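Local coordinates for protein CT_858 (Chlamydia trachomatis, PDB 3DOR) that acts as the secreted chlamydial protease CPAF, probably cleaving proteins as a serine-type endopeptidase, at residues P87-K92 and D102-S107; S108-G113 and L168-P173; D126-L131 and R148-R153; G260-I265 and K546-Y551. All coordinates share one frame; numbering follows the deposited sequence.

In the fold
Going from the N terminus, interaction 1 comes first: it closes a short hairpin between strands 83-92 and 98-103 in the PDZ-like domain. Interaction 2 starts directly after it, and its 54 intervening residues bring the loop 108-113 back onto strand 165-171. Interaction 3 falls within that span, packing helix 124-130 against the junction of helix 140-150 and strand 152-154. All three reach one antiparallel sheet; Ile110 touches Tyr88 and Ile103, while Phe151 links interaction 3 to both others. Interaction 4 closes a loop of 280 residues far along the chain. Its Tyr548 and Lys546 come back to residues 87-92 and 108-113, joining the C-terminal helix to the PDZ-like domain.

Interaction 1 (P87-K92 and D102-S107)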
loop_
_atom_site.group_PDB
_atom_site.type_symbol
_atom_site.label_atom_id
_atom_site.label_comp_id
_atom_site.label_asym_id
_atom_site.label_seq_id
_atom_site.Cartn_x
_atom_site.Cartn_y
_atom_site.Cartn_z
ATOM N N PRO B 87 -5.455 -33.512 1.387
ATOM C CA PRO B 87 -5.758 -33.401 2.820
ATOM C C PRO B 87 -4.938 -34.214 3.825
ATOM O O PRO B 87 -5.502 -34.898 4.687
ATOM C CB PRO B 87 -7.235 -33.758 2.875
ATOM C CG PRO B 87 -7.322 -34.846 1.851
ATOM C CD PRO B 87 -6.500 -34.294 0.698
ATOM N N TYR B 88 -3.618 -34.130 3.728
ATOM C CA TYR B 88 -2.750 -34.847 4.657
ATOM C C TYR B 88 -1.627 -33.965 5.169
ATOM O O TYR B 88 -1.338 -32.916 4.595
ATOM C CB TYR B 88 -2.143 -36.076 3.992
ATOM C CG TYR B 88 -3.174 -36.941 3.330
ATOM C CD1 TYR B 88 -3.474 -36.785 1.976
ATOM C CD2 TYR B 88 -3.886 -37.884 4.064
ATOM C CE1 TYR B 88 -4.466 -37.552 1.369
ATOM C CE2 TYR B 88 -4.880 -38.656 3.469
ATOM C CZ TYR B 88 -5.167 -38.483 2.124
ATOM O OH TYR B 88 -6.173 -39.218 1.549
ATOM N N THR B 89 -1.014 -34.385 6.269
ATOM C CA THR B 89 0.097 -33.642 6.832
ATOM C C THR B 89 1.166 -34.631 7.268
ATOM O O THR B 89 0.900 -35.571 8.013
ATOM C CB THR B 89 -0.324 -32.790 8.048
ATOM O OG1 THR B 89 -1.391 -31.904 7.671
ATOM C CG2 THR B 89 0.863 -31.960 8.537
ATOM N N VAL B 90 2.378 -34.414 6.788
ATOM C CA VAL B 90 3.493 -35.278 7.118
ATOM C C VAL B 90 4.512 -34.526 7.971
ATOM O O VAL B 90 4.568 -33.295 7.942
ATOM C CB VAL B 90 4.165 -35.785 5.822
ATOM C CG1 VAL B 90 5.499 -36.445 6.128
ATOM C CG2 VAL B 90 3.236 -36.773 5.128
ATOM N N GLN B 91 5.296 -35.266 8.746
ATOM C CA GLN B 91 6.330 -34.668 9.577
ATOM C C GLN B 91 7.552 -35.583 9.517
ATOM O O GLN B 91 7.442 -36.804 9.683
ATOM C CB GLN B 91 5.842 -34.521 11.020
ATOM C CG GLN B 91 6.741 -33.670 11.905
ATOM C CD GLN B 91 6.119 -33.393 13.271
ATOM O OE1 GLN B 91 6.631 -32.585 14.055
ATOM N NE2 GLN B 91 5.011 -34.065 13.561
ATOM N N LYS B 92 8.715 -34.996 9.262
ATOM C CA LYS B 92 9.945 -35.762 9.167
ATOM C C LYS B 92 10.576 -35.944 10.542
ATOM O O LYS B 92 10.808 -34.968 11.257
ATOM C CB LYS B 92 10.922 -35.047 8.237
ATOM C CG LYS B 92 12.182 -35.829 7.933
ATOM C CD LYS B 92 13.077 -35.063 6.973
ATOM C CE LYS B 92 14.330 -35.863 6.653
ATOM N NZ LYS B 92 15.193 -35.177 5.649
ATOM N N ASP B 102 -1.464 -36.133 10.382
ATOM C CA ASP B 102 -2.831 -35.655 10.315
ATOM C C ASP B 102 -3.537 -36.038 9.019
ATOM O O ASP B 102 -2.939 -36.039 7.940
ATOM C CB ASP B 102 -2.873 -34.140 10.516
ATOM C CG ASP B 102 -4.197 -33.669 11.094
ATOM O OD1 ASP B 102 -5.000 -34.528 11.521
ATOM O OD2 ASP B 102 -4.427 -32.442 11.129
ATOM N N ILE B 103 -4.817 -36.377 9.157
ATOM C CA ILE B 103 -5.672 -36.766 8.044
ATOM C C ILE B 103 -6.882 -35.835 8.097
ATOM O O ILE B 103 -7.567 -35.764 9.119
ATOM C CB ILE B 103 -6.160 -38.223 8.202
ATOM C CG1 ILE B 103 -4.970 -39.161 8.439
ATOM C CG2 ILE B 103 -6.941 -38.644 6.968
ATOM C CD1 ILE B 103 -3.921 -39.124 7.354
ATOM N N MET B 104 -7.148 -35.118 7.009
ATOM C CA MET B 104 -8.272 -34.186 6.999
ATOM C C MET B 104 -9.366 -34.498 5.980
ATOM O O MET B 104 -9.856 -33.602 5.295
ATOM C CB MET B 104 -7.767 -32.756 6.772
ATOM C CG MET B 104 -6.754 -32.262 7.805
ATOM S SD MET B 104 -5.084 -32.915 7.555
ATOM C CE MET B 104 -4.425 -31.723 6.413
ATOM N N THR B 105 -9.753 -35.763 5.885
ATOM C CA THR B 105 -10.801 -36.172 4.960
ATOM C C THR B 105 -11.568 -37.343 5.567
ATOM O O THR B 105 -11.168 -37.868 6.603
ATOM C CB THR B 105 -10.215 -36.579 3.593
ATOM O OG1 THR B 105 -11.278 -36.990 2.728
ATOM C CG2 THR B 105 -9.220 -37.706 3.751
ATOM N N PHE B 106 -12.666 -37.746 4.928
ATOM C CA PHE B 106 -13.485 -38.851 5.428
ATOM C C PHE B 106 -12.672 -40.120 5.648
ATOM O O PHE B 106 -11.615 -40.316 5.050
ATOM C CB PHE B 106 -14.641 -39.141 4.464
ATOM C CG PHE B 106 -14.195 -39.608 3.109
ATOM C CD1 PHE B 106 -13.947 -40.956 2.859
ATOM C CD2 PHE B 106 -13.986 -38.691 2.086
ATOM C CE1 PHE B 106 -13.494 -41.382 1.604
ATOM C CE2 PHE B 106 -13.535 -39.102 0.833
ATOM C CZ PHE B 106 -13.287 -40.448 0.589
ATOM N N SER B 107 -13.196 -40.982 6.508
ATOM C CA SER B 107 -12.563 -42.243 6.876
ATOM C C SER B 107 -11.934 -43.036 5.744
ATOM O O SER B 107 -12.615 -43.828 5.096
ATOM C CB SER B 107 -13.584 -43.133 7.582
ATOM O OG SER B 107 -14.718 -43.367 6.760
HETATM O O HOH W 1 -3.108 -30.849 9.634
#
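Met104 reaches back across the strand pair toward Pro87 and Thr89. Its CB lies 4.1 Å from CB of Pro87. Farther out, SD of Met104 is 3.5 Å from the Pro87 carbonyl O. The methyl CE of Met104 ends 3.3 Å from OG1 of Thr89. Bends at chi2 (77°) and chi3 (87°) fold the chain back over the neighbouring strand, and the side chains of Met104 and Thr89 cross at about a right angle. The backbones run antiparallel: Met104 N donates to Pro87 O at 2.9 Å in a fairly straight bond (164°), Thr89 N donates to Asp102 O at 3.0 Å, and the return bond from Asp102 N to Thr89 O is weak. Thr89 and Asp102 form a hydrogen-bonded pair, whose side chains are joined further by a water that donates to Asp102 OD2 and also bonds Thr89 OG1. The other face of the sheet carries the non-hydrogen-bonded pair Tyr88 and Ile103. There CD1 of Ile103 meets the edge of the tyrosine ring in its plane, 3.5 Å from CD2. In this hairpin of strands 83-92 and 98-103, strand 177-187 pairs with 83-92, its Arg185 touching Pro87 and Thr105 and its Val182 touching Tyr88.

Interaction 2 (S108-G113 and L168-P173)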
loop_
_atom_site.group_PDB
_atom_site.type_symbol
_atom_site.label_atom_id
_atom_site.label_comp_id
_atom_site.label_asym_id
_atom_site.label_seq_id
_atom_site.Cartn_x
_atom_site.Cartn_y
_atom_site.Cartn_z
ATOM N N SER B 108 -10.636 -42.850 5.520
ATOM C CA SER B 108 -9.965 -43.593 4.466
ATOM C C SER B 108 -8.794 -44.435 4.984
ATOM O O SER B 108 -8.495 -44.439 6.179
ATOM C CB SER B 108 -9.501 -42.648 3.359
ATOM O OG SER B 108 -9.864 -43.172 2.089
ATOM N N GLU B 109 -8.148 -45.146 4.062
ATOM C CA GLU B 109 -7.030 -46.050 4.348
ATOM C C GLU B 109 -5.835 -45.557 5.148
ATOM O O GLU B 109 -5.382 -46.239 6.064
ATOM C CB GLU B 109 -6.501 -46.638 3.044
ATOM C CG GLU B 109 -7.399 -47.672 2.421
ATOM C CD GLU B 109 -6.736 -48.359 1.247
ATOM O OE1 GLU B 109 -5.609 -48.878 1.424
ATOM O OE2 GLU B 109 -7.338 -48.379 0.153
ATOM N N ILE B 110 -5.301 -44.401 4.778
ATOM C CA ILE B 110 -4.144 -43.846 5.467
ATOM C C ILE B 110 -4.445 -43.513 6.927
ATOM O O ILE B 110 -5.450 -42.876 7.231
ATOM C CB ILE B 110 -3.644 -42.583 4.740
ATOM C CG1 ILE B 110 -3.230 -42.961 3.313
ATOM C CG2 ILE B 110 -2.481 -41.943 5.508
ATOM C CD1 ILE B 110 -2.940 -41.787 2.399
ATOM N N ARG B 111 -3.580 -43.972 7.827
ATOM C CA ARG B 111 -3.738 -43.705 9.258
ATOM C C ARG B 111 -2.588 -42.851 9.769
ATOM O O ARG B 111 -1.495 -42.842 9.193
ATOM C CB ARG B 111 -3.704 -44.990 10.090
ATOM C CG ARG B 111 -4.720 -46.064 9.783
ATOM C CD ARG B 111 -4.651 -47.112 10.894
ATOM N NE ARG B 111 -4.933 -48.460 10.412
ATOM C CZ ARG B 111 -4.005 -49.323 10.010
ATOM N NH1 ARG B 111 -2.722 -48.999 10.030
ATOM N NH2 ARG B 111 -4.364 -50.516 9.579
ATOM N N VAL B 112 -2.834 -42.141 10.865
ATOM C CA VAL B 112 -1.785 -41.348 11.490
ATOM C C VAL B 112 -0.775 -42.403 11.923
ATOM O O VAL B 112 -1.161 -43.439 12.460
ATOM C CB VAL B 112 -2.307 -40.618 12.750
ATOM C CG1 VAL B 112 -1.139 -40.153 13.612
ATOM C CG2 VAL B 112 -3.179 -39.452 12.344
ATOM N N GLY B 113 0.505 -42.158 11.685
ATOM C CA GLY B 113 1.508 -43.129 12.075
ATOM C C GLY B 113 2.099 -43.885 10.894
ATOM O O GLY B 113 3.147 -44.523 11.028
ATOM N N LEU B 168 0.122 -43.036 -3.332
ATOM C CA LEU B 168 0.989 -42.829 -2.186
ATOM C C LEU B 168 1.353 -44.194 -1.621
ATOM O O LEU B 168 0.472 -44.952 -1.218
ATOM C CB LEU B 168 0.264 -42.011 -1.115
ATOM C CG LEU B 168 -0.342 -40.671 -1.540
ATOM C CD1 LEU B 168 -1.035 -40.033 -0.348
ATOM C CD2 LEU B 168 0.742 -39.757 -2.076
ATOM N N LYS B 169 2.640 -44.524 -1.616
ATOM C CA LYS B 169 3.050 -45.799 -1.056
ATOM C C LYS B 169 3.420 -45.551 0.401
ATOM O O LYS B 169 4.282 -44.727 0.706
ATOM C CB LYS B 169 4.252 -46.385 -1.796
ATOM C CG LYS B 169 4.586 -47.793 -1.322
ATOM C CD LYS B 169 5.815 -48.372 -2.025
ATOM C CE LYS B 169 6.056 -49.813 -1.587
ATOM N NZ LYS B 169 7.189 -50.457 -2.314
ATOM N N ILE B 170 2.768 -46.275 1.296
ATOM C CA ILE B 170 3.006 -46.117 2.719
ATOM C C ILE B 170 3.366 -47.441 3.379
ATOM O O ILE B 170 3.170 -48.516 2.802
ATOM C CB ILE B 170 1.739 -45.597 3.398
ATOM C CG1 ILE B 170 0.630 -46.648 3.254
ATOM C CG2 ILE B 170 1.294 -44.297 2.739
ATOM C CD1 ILE B 170 -0.598 -46.392 4.089
ATOM N N ARG B 171 3.912 -47.363 4.586
ATOM C CA ARG B 171 4.215 -48.569 5.335
ATOM C C ARG B 171 3.542 -48.455 6.689
ATOM O O ARG B 171 3.642 -47.427 7.352
ATOM C CB ARG B 171 5.716 -48.775 5.536
ATOM C CG ARG B 171 5.995 -49.927 6.510
ATOM C CD ARG B 171 7.307 -50.626 6.241
ATOM N NE ARG B 171 8.422 -49.696 6.273
ATOM C CZ ARG B 171 9.342 -49.618 5.321
ATOM N NH1 ARG B 171 9.265 -50.429 4.267
ATOM N NH2 ARG B 171 10.321 -48.719 5.417
ATOM N N ARG B 172 2.843 -49.510 7.087
ATOM C CA ARG B 172 2.157 -49.533 8.368
ATOM C C ARG B 172 3.196 -49.731 9.448
ATOM O O ARG B 172 4.299 -50.222 9.177
ATOM C CB ARG B 172 1.168 -50.693 8.434
ATOM C CG ARG B 172 0.114 -50.691 7.351
ATOM C CD ARG B 172 -0.699 -49.413 7.342
ATOM N NE ARG B 172 -1.955 -49.625 6.633
ATOM C CZ ARG B 172 -2.853 -48.680 6.384
ATOM N NH1 ARG B 172 -2.638 -47.430 6.786
ATOM N NH2 ARG B 172 -3.969 -48.993 5.730
ATOM N N PRO B 173 2.863 -49.357 10.690
ATOM C CA PRO B 173 3.841 -49.539 11.762
ATOM C C PRO B 173 4.199 -51.006 11.994
ATOM O O PRO B 173 5.299 -51.307 12.462
ATOM C CB PRO B 173 3.176 -48.877 12.973
ATOM C CG PRO B 173 1.721 -48.864 12.634
ATOM C CD PRO B 173 1.701 -48.586 11.157
HETATM O O HOH W 2 4.784 -46.745 10.276
#
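In the PDZ-like domain, the loop leading from strand 98-103 to strand 115-119 is fastened by Arg172, which lies just past the end of strand 165-171 and grips the backbone of Glu109. Both terminal nitrogens share one acceptor: NH1 and NH2 of Arg172 each lie 3.1 Å from Glu109 O. The oxygen sits close to the guanidinium plane, yet the two donors approach from above the plane of its own carbonyl, on the same face. A bend at chi2 (-57°) turns the Arg172 chain toward the loop. Arg111 CZ lies over the centre of the Arg172 guanidinium, the two planes tilted 32° apart, with Arg111 NH1 3.5 Å from Arg172 NE. Asp114 forms a salt bridge with Arg172 NH1 and accepts from the backbone N of Arg111, so its charge probably eases the closeness of the two arginines. Deeper in, CD1 of Ile110 meets CD1 of Leu168 at 3.8 Å, the two side chains crossing at about a right angle. Near Pro173, a water donates to both Gly113 O and Arg171 O. Strand 165-171 runs between strands 115-119 and 177-187, and Phe100 and Ile103 of strand 98-103 touch Ile110.

Interaction 3 (D126-L131 and R148-R153); sequences DVLATL and RTLFSR. With SO4 (sulfate ion), chain M.
Leu131 lies on one face of the Arg153 guanidinium, its CD2 over the centre of the group, 4.1 Å from CZ of Arg153. The edge of the same group faces the Thr149 carbonyl: Arg153 NE donates to Thr149 O at 2.8 Å, with the oxygen almost exactly in the guanidinium plane. NH2 of Arg153 also donates to Leu150 O at 2.9 Å, but that oxygen stands 32° out of the plane. These two bonds fix the rotation of the guanidinium and present its flat side to the leucine. A sulfate ion, probably from the crystallisation liquor, has O3 over one face of the Arg148 guanidinium and accepts a hydrogen bond from Ile255 N. Thr149 O has a second donor, Ser152 N, arriving on the opposite face of its carbonyl. Leu131 CD1 comes 3.7 Å from OG1 of Thr149, whose hydroxyl is hydrogen-bonded to Ala146 O, and 3.9 Å from CA of Leu150. Farther along, CD2 of Leu128 meets CG of Leu150 at 4.2 Å. Helix 124-130 thus packs where helix 140-150 passes into strand 152-154; Val127 touches Val119 and Leu150 touches Leu116, both of strand 115-119, and Phe151 pairs by its backbone with Leu86 of strand 83-92.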
loop_
_atom_site.group_PDB
_atom_site.type_symbol
_atom_site.label_atom_id
_atom_site.label_comp_id
_atom_site.label_asym_id
_atom_site.label_seq_id
_atom_site.Cartn_x
_atom_site.Cartn_y
_atom_site.Cartn_z
ATOM N N ASP B 126 13.061 -38.039 -3.443
ATOM C CA ASP B 126 13.228 -37.549 -4.810
ATOM C C ASP B 126 12.141 -36.559 -5.177
ATOM O O ASP B 126 12.402 -35.555 -5.830
ATOM C CB ASP B 126 13.224 -38.703 -5.815
ATOM C CG ASP B 126 14.358 -39.676 -5.586
ATOM O OD1 ASP B 126 15.408 -39.261 -5.047
ATOM O OD2 ASP B 126 14.203 -40.854 -5.959
ATOM N N VAL B 127 10.916 -36.849 -4.765
ATOM C CA VAL B 127 9.804 -35.958 -5.048
ATOM C C VAL B 127 10.076 -34.606 -4.395
ATOM O O VAL B 127 9.885 -33.562 -5.012
ATOM C CB VAL B 127 8.480 -36.537 -4.507
ATOM C CG1 VAL B 127 7.332 -35.577 -4.775
ATOM C CG2 VAL B 127 8.209 -37.881 -5.164
ATOM N N LEU B 128 10.535 -34.635 -3.148
ATOM C CA LEU B 128 10.838 -33.409 -2.427
ATOM C C LEU B 128 11.918 -32.594 -3.120
ATOM O O LEU B 128 11.801 -31.376 -3.225
ATOM C CB LEU B 128 11.267 -33.723 -0.989
ATOM C CG LEU B 128 10.108 -33.967 -0.021
ATOM C CD1 LEU B 128 10.630 -34.411 1.336
ATOM C CD2 LEU B 128 9.293 -32.683 0.115
ATOM N N ALA B 129 12.965 -33.265 -3.594
ATOM C CA ALA B 129 14.060 -32.589 -4.276
ATOM C C ALA B 129 13.561 -31.802 -5.483
ATOM O O ALA B 129 14.111 -30.755 -5.820
ATOM C CB ALA B 129 15.115 -33.599 -4.713
ATOM N N THR B 130 12.528 -32.307 -6.148
ATOM C CA THR B 130 11.998 -31.592 -7.296
ATOM C C THR B 130 11.396 -30.276 -6.805
ATOM O O THR B 130 11.208 -29.341 -7.580
ATOM C CB THR B 130 10.886 -32.388 -8.020
ATOM O OG1 THR B 130 9.717 -32.446 -7.195
ATOM C CG2 THR B 130 11.347 -33.799 -8.335
ATOM N N LEU B 131 11.110 -30.202 -5.508
ATOM C CA LEU B 131 10.508 -29.004 -4.934
ATOM C C LEU B 131 11.502 -28.023 -4.321
ATOM O O LEU B 131 11.118 -26.944 -3.876
ATOM C CB LEU B 131 9.463 -29.405 -3.887
ATOM C CG LEU B 131 8.343 -30.287 -4.448
ATOM C CD1 LEU B 131 7.444 -30.777 -3.314
ATOM C CD2 LEU B 131 7.540 -29.497 -5.467
ATOM N N ARG B 148 6.119 -28.449 3.131
ATOM C CA ARG B 148 4.880 -27.670 3.177
ATOM C C ARG B 148 4.167 -27.718 1.840
ATOM O O ARG B 148 2.934 -27.725 1.780
ATOM C CB ARG B 148 5.152 -26.192 3.490
ATOM C CG ARG B 148 5.553 -25.849 4.914
ATOM C CD ARG B 148 5.434 -24.337 5.115
ATOM N NE ARG B 148 4.069 -23.891 4.840
ATOM C CZ ARG B 148 3.654 -22.628 4.872
ATOM N NH1 ARG B 148 4.503 -21.653 5.166
ATOM N NH2 ARG B 148 2.382 -22.340 4.622
ATOM N N THR B 149 4.946 -27.738 0.763
ATOM C CA THR B 149 4.374 -27.752 -0.578
ATOM C C THR B 149 4.133 -29.145 -1.173
ATOM O O THR B 149 3.516 -29.271 -2.235
ATOM C CB THR B 149 5.261 -26.937 -1.542
ATOM O OG1 THR B 149 6.505 -27.616 -1.740
ATOM C CG2 THR B 149 5.545 -25.552 -0.955
ATOM N N LEU B 150 4.606 -30.186 -0.495
ATOM C CA LEU B 150 4.429 -31.551 -0.992
ATOM C C LEU B 150 2.963 -31.796 -1.367
ATOM O O LEU B 150 2.667 -32.259 -2.464
ATOM C CB LEU B 150 4.870 -32.571 0.068
ATOM C CG LEU B 150 5.314 -33.961 -0.413
ATOM C CD1 LEU B 150 5.268 -34.934 0.755
ATOM C CD2 LEU B 150 4.422 -34.459 -1.513
ATOM N N PHE B 151 2.044 -31.472 -0.465
ATOM C CA PHE B 151 0.625 -31.672 -0.743
ATOM C C PHE B 151 -0.146 -30.380 -1.013
ATOM O O PHE B 151 -1.371 -30.350 -0.921
ATOM C CB PHE B 151 -0.028 -32.434 0.412
ATOM C CG PHE B 151 0.446 -33.858 0.544
ATOM C CD1 PHE B 151 0.684 -34.409 1.794
ATOM C CD2 PHE B 151 0.630 -34.656 -0.579
ATOM C CE1 PHE B 151 1.098 -35.738 1.926
ATOM C CE2 PHE B 151 1.045 -35.988 -0.457
ATOM C CZ PHE B 151 1.277 -36.526 0.797
ATOM N N SER B 152 0.564 -29.316 -1.369
ATOM C CA SER B 152 -0.093 -28.039 -1.647
ATOM C C SER B 152 0.665 -27.279 -2.730
ATOM O O SER B 152 1.686 -26.645 -2.457
ATOM C CB SER B 152 -0.169 -27.203 -0.359
ATOM O OG SER B 152 -0.985 -26.065 -0.544
ATOM N N ARG B 153 0.168 -27.359 -3.964
ATOM C CA ARG B 153 0.801 -26.697 -5.104
ATOM C C ARG B 153 -0.054 -25.509 -5.516
ATOM O O ARG B 153 -1.264 -25.637 -5.690
ATOM C CB ARG B 153 0.940 -27.674 -6.271
ATOM C CG ARG B 153 1.566 -29.003 -5.891
ATOM C CD ARG B 153 3.007 -28.850 -5.431
ATOM N NE ARG B 153 3.491 -30.103 -4.865
ATOM C CZ ARG B 153 3.796 -31.188 -5.573
ATOM N NH1 ARG B 153 3.691 -31.181 -6.894
ATOM N NH2 ARG B 153 4.150 -32.304 -4.952
HETATM S S SO4 M . 1.259 -24.606 6.843
HETATM O O1 SO4 M . 0.283 -25.692 7.208
HETATM O O2 SO4 M . 0.503 -23.460 6.254
HETATM O O3 SO4 M . 2.002 -24.116 8.045
HETATM O O4 SO4 M . 2.232 -25.199 5.860
#

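Interaction 4 (G260-I265 and K546-Y551); sequences GFLPVI and KGYSEY
The irregular segment 260-265 runs beside the turn that leads into helix 549-564, where Lys546 and Tyr548 both have positive phi, and a water donating to Phe261 O and Lys546 O joins the two backbones. At the centre is the Tyr548 ring. CD1 of Phe261 and CD2 of Leu262 both come over the same face of it, Phe261 CD1 3.6 Å from Tyr548 CZ and Leu262 CD2 4.2 Å from Tyr548 CG. The two aromatic rings are neither parallel nor perpendicular: their centroids are 5.2 Å apart and their planes meet at 40°. Phe261 reaches this place with CG lying between the backbone N and the carbonyl carbon (chi1 56°). Leu262 also serves a second ring, its CD2 4.0 Å from CE2 of Tyr551, so one methyl touches both tyrosine rings. Pro263 crosses Tyr548 at about a right angle, its CD 4.0 Å from CD1 of Tyr548, and its CG comes 3.3 Å from Gly547 O. The tyrosine hydroxyl of Tyr548 is held by Tyr253 and by Gln91 of strand 83-92, while Lys546 NZ bonds Val101 O. The arrangement is an apolar loop-to-helix contact in which Leu262 and Tyr551 both touch Leu460 of strand 457-461 in the central mixed sheet, while the Tyr548 hydroxyl ties the start of the C-terminal helix to the PDZ-like domain.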
loop_
_atom_site.group_PDB
_atom_site.type_symbol
_atom_site.label_atom_id
_atom_site.label_comp_id
_atom_site.label_asym_id
_atom_site.label_seq_id
_atom_site.Cartn_x
_atom_site.Cartn_y
_atom_site.Cartn_z
ATOM N N GLY B 260 -0.651 -24.865 18.444
ATOM C CA GLY B 260 0.529 -25.673 18.189
ATOM C C GLY B 260 0.153 -27.142 18.252
ATOM O O GLY B 260 -1.036 -27.498 18.199
ATOM N N PHE B 261 1.150 -28.003 18.412
ATOM C CA PHE B 261 0.894 -29.437 18.405
ATOM C C PHE B 261 1.374 -30.209 19.619
ATOM O O PHE B 261 1.268 -31.427 19.656
ATOM C CB PHE B 261 1.526 -30.029 17.145
ATOM C CG PHE B 261 2.996 -29.726 17.011
ATOM C CD1 PHE B 261 3.942 -30.476 17.703
ATOM C CD2 PHE B 261 3.433 -28.682 16.211
ATOM C CE1 PHE B 261 5.302 -30.188 17.597
ATOM C CE2 PHE B 261 4.791 -28.381 16.097
ATOM C CZ PHE B 261 5.728 -29.140 16.793
ATOM N N LEU B 262 1.898 -29.511 20.614
ATOM C CA LEU B 262 2.382 -30.174 21.814
ATOM C C LEU B 262 1.290 -30.420 22.860
ATOM O O LEU B 262 0.492 -29.527 23.175
ATOM C CB LEU B 262 3.503 -29.349 22.442
ATOM C CG LEU B 262 4.693 -29.066 21.521
ATOM C CD1 LEU B 262 5.645 -28.111 22.204
ATOM C CD2 LEU B 262 5.394 -30.385 21.169
ATOM N N PRO B 263 1.222 -31.652 23.389
ATOM C CA PRO B 263 0.216 -31.973 24.410
ATOM C C PRO B 263 0.620 -31.342 25.748
ATOM O O PRO B 263 1.768 -30.929 25.912
ATOM C CB PRO B 263 0.217 -33.508 24.435
ATOM C CG PRO B 263 1.575 -33.878 23.925
ATOM C CD PRO B 263 1.837 -32.874 22.842
ATOM N N VAL B 264 -0.309 -31.250 26.699
ATOM C CA VAL B 264 0.014 -30.641 27.988
ATOM C C VAL B 264 1.166 -31.381 28.643
ATOM O O VAL B 264 1.277 -32.599 28.522
ATOM C CB VAL B 264 -1.214 -30.617 28.943
ATOM C CG1 VAL B 264 -2.351 -29.864 28.291
ATOM C CG2 VAL B 264 -1.655 -32.024 29.281
ATOM N N ILE B 265 2.022 -30.637 29.338
ATOM C CA ILE B 265 3.191 -31.212 29.985
ATOM C C ILE B 265 2.894 -31.938 31.299
ATOM O O ILE B 265 3.728 -32.689 31.805
ATOM C CB ILE B 265 4.255 -30.113 30.230
ATOM C CG1 ILE B 265 3.703 -29.055 31.197
ATOM C CG2 ILE B 265 4.642 -29.474 28.896
ATOM C CD1 ILE B 265 4.654 -27.914 31.499
ATOM N N LYS B 546 1.726 -38.847 17.704
ATOM C CA LYS B 546 1.548 -37.478 18.172
ATOM C C LYS B 546 1.607 -37.252 19.675
ATOM O O LYS B 546 0.994 -36.310 20.174
ATOM C CB LYS B 546 0.221 -36.938 17.637
ATOM C CG LYS B 546 0.213 -36.821 16.135
ATOM C CD LYS B 546 -1.175 -37.009 15.553
ATOM C CE LYS B 546 -2.053 -35.809 15.769
ATOM N NZ LYS B 546 -3.280 -35.938 14.934
ATOM N N GLY B 547 2.348 -38.095 20.388
ATOM C CA GLY B 547 2.453 -37.940 21.827
ATOM C C GLY B 547 3.630 -37.092 22.281
ATOM O O GLY B 547 3.557 -36.450 23.327
ATOM N N TYR B 548 4.710 -37.090 21.502
ATOM C CA TYR B 548 5.912 -36.325 21.832
ATOM C C TYR B 548 6.327 -36.537 23.284
ATOM O O TYR B 548 6.834 -35.614 23.937
ATOM C CB TYR B 548 5.687 -34.826 21.592
ATOM C CG TYR B 548 5.217 -34.495 20.198
ATOM C CD1 TYR B 548 3.863 -34.529 19.879
ATOM C CD2 TYR B 548 6.132 -34.220 19.180
ATOM C CE1 TYR B 548 3.421 -34.308 18.584
ATOM C CE2 TYR B 548 5.704 -33.996 17.865
ATOM C CZ TYR B 548 4.346 -34.048 17.578
ATOM O OH TYR B 548 3.913 -33.883 16.285
ATOM N N SER B 549 6.127 -37.748 23.792
ATOM C CA SER B 549 6.462 -38.014 25.180
ATOM C C SER B 549 7.958 -37.992 25.421
ATOM O O SER B 549 8.401 -37.580 26.487
ATOM C CB SER B 549 5.842 -39.348 25.649
ATOM O OG SER B 549 6.381 -40.456 24.954
ATOM N N GLU B 550 8.748 -38.416 24.440
ATOM C CA GLU B 550 10.195 -38.392 24.614
ATOM C C GLU B 550 10.676 -36.943 24.636
ATOM O O GLU B 550 11.453 -36.546 25.505
ATOM C CB GLU B 550 10.895 -39.171 23.497
ATOM C CG GLU B 550 10.476 -40.627 23.419
ATOM C CD GLU B 550 11.411 -41.476 22.572
ATOM O OE1 GLU B 550 12.128 -40.915 21.713
ATOM O OE2 GLU B 550 11.414 -42.714 22.762
ATOM N N TYR B 551 10.209 -36.158 23.674
ATOM C CA TYR B 551 10.565 -34.749 23.597
ATOM C C TYR B 551 10.150 -34.058 24.906
ATOM O O TYR B 551 10.967 -33.427 25.582
ATOM C CB TYR B 551 9.830 -34.107 22.419
ATOM C CG TYR B 551 10.011 -32.609 22.288
ATOM C CD1 TYR B 551 11.143 -32.074 21.667
ATOM C CD2 TYR B 551 9.031 -31.723 22.754
ATOM C CE1 TYR B 551 11.295 -30.692 21.502
ATOM C CE2 TYR B 551 9.172 -30.339 22.599
ATOM C CZ TYR B 551 10.302 -29.832 21.968
ATOM O OH TYR B 551 10.425 -28.475 21.759
HETATM O O HOH W 3 -0.381 -33.850 19.982
#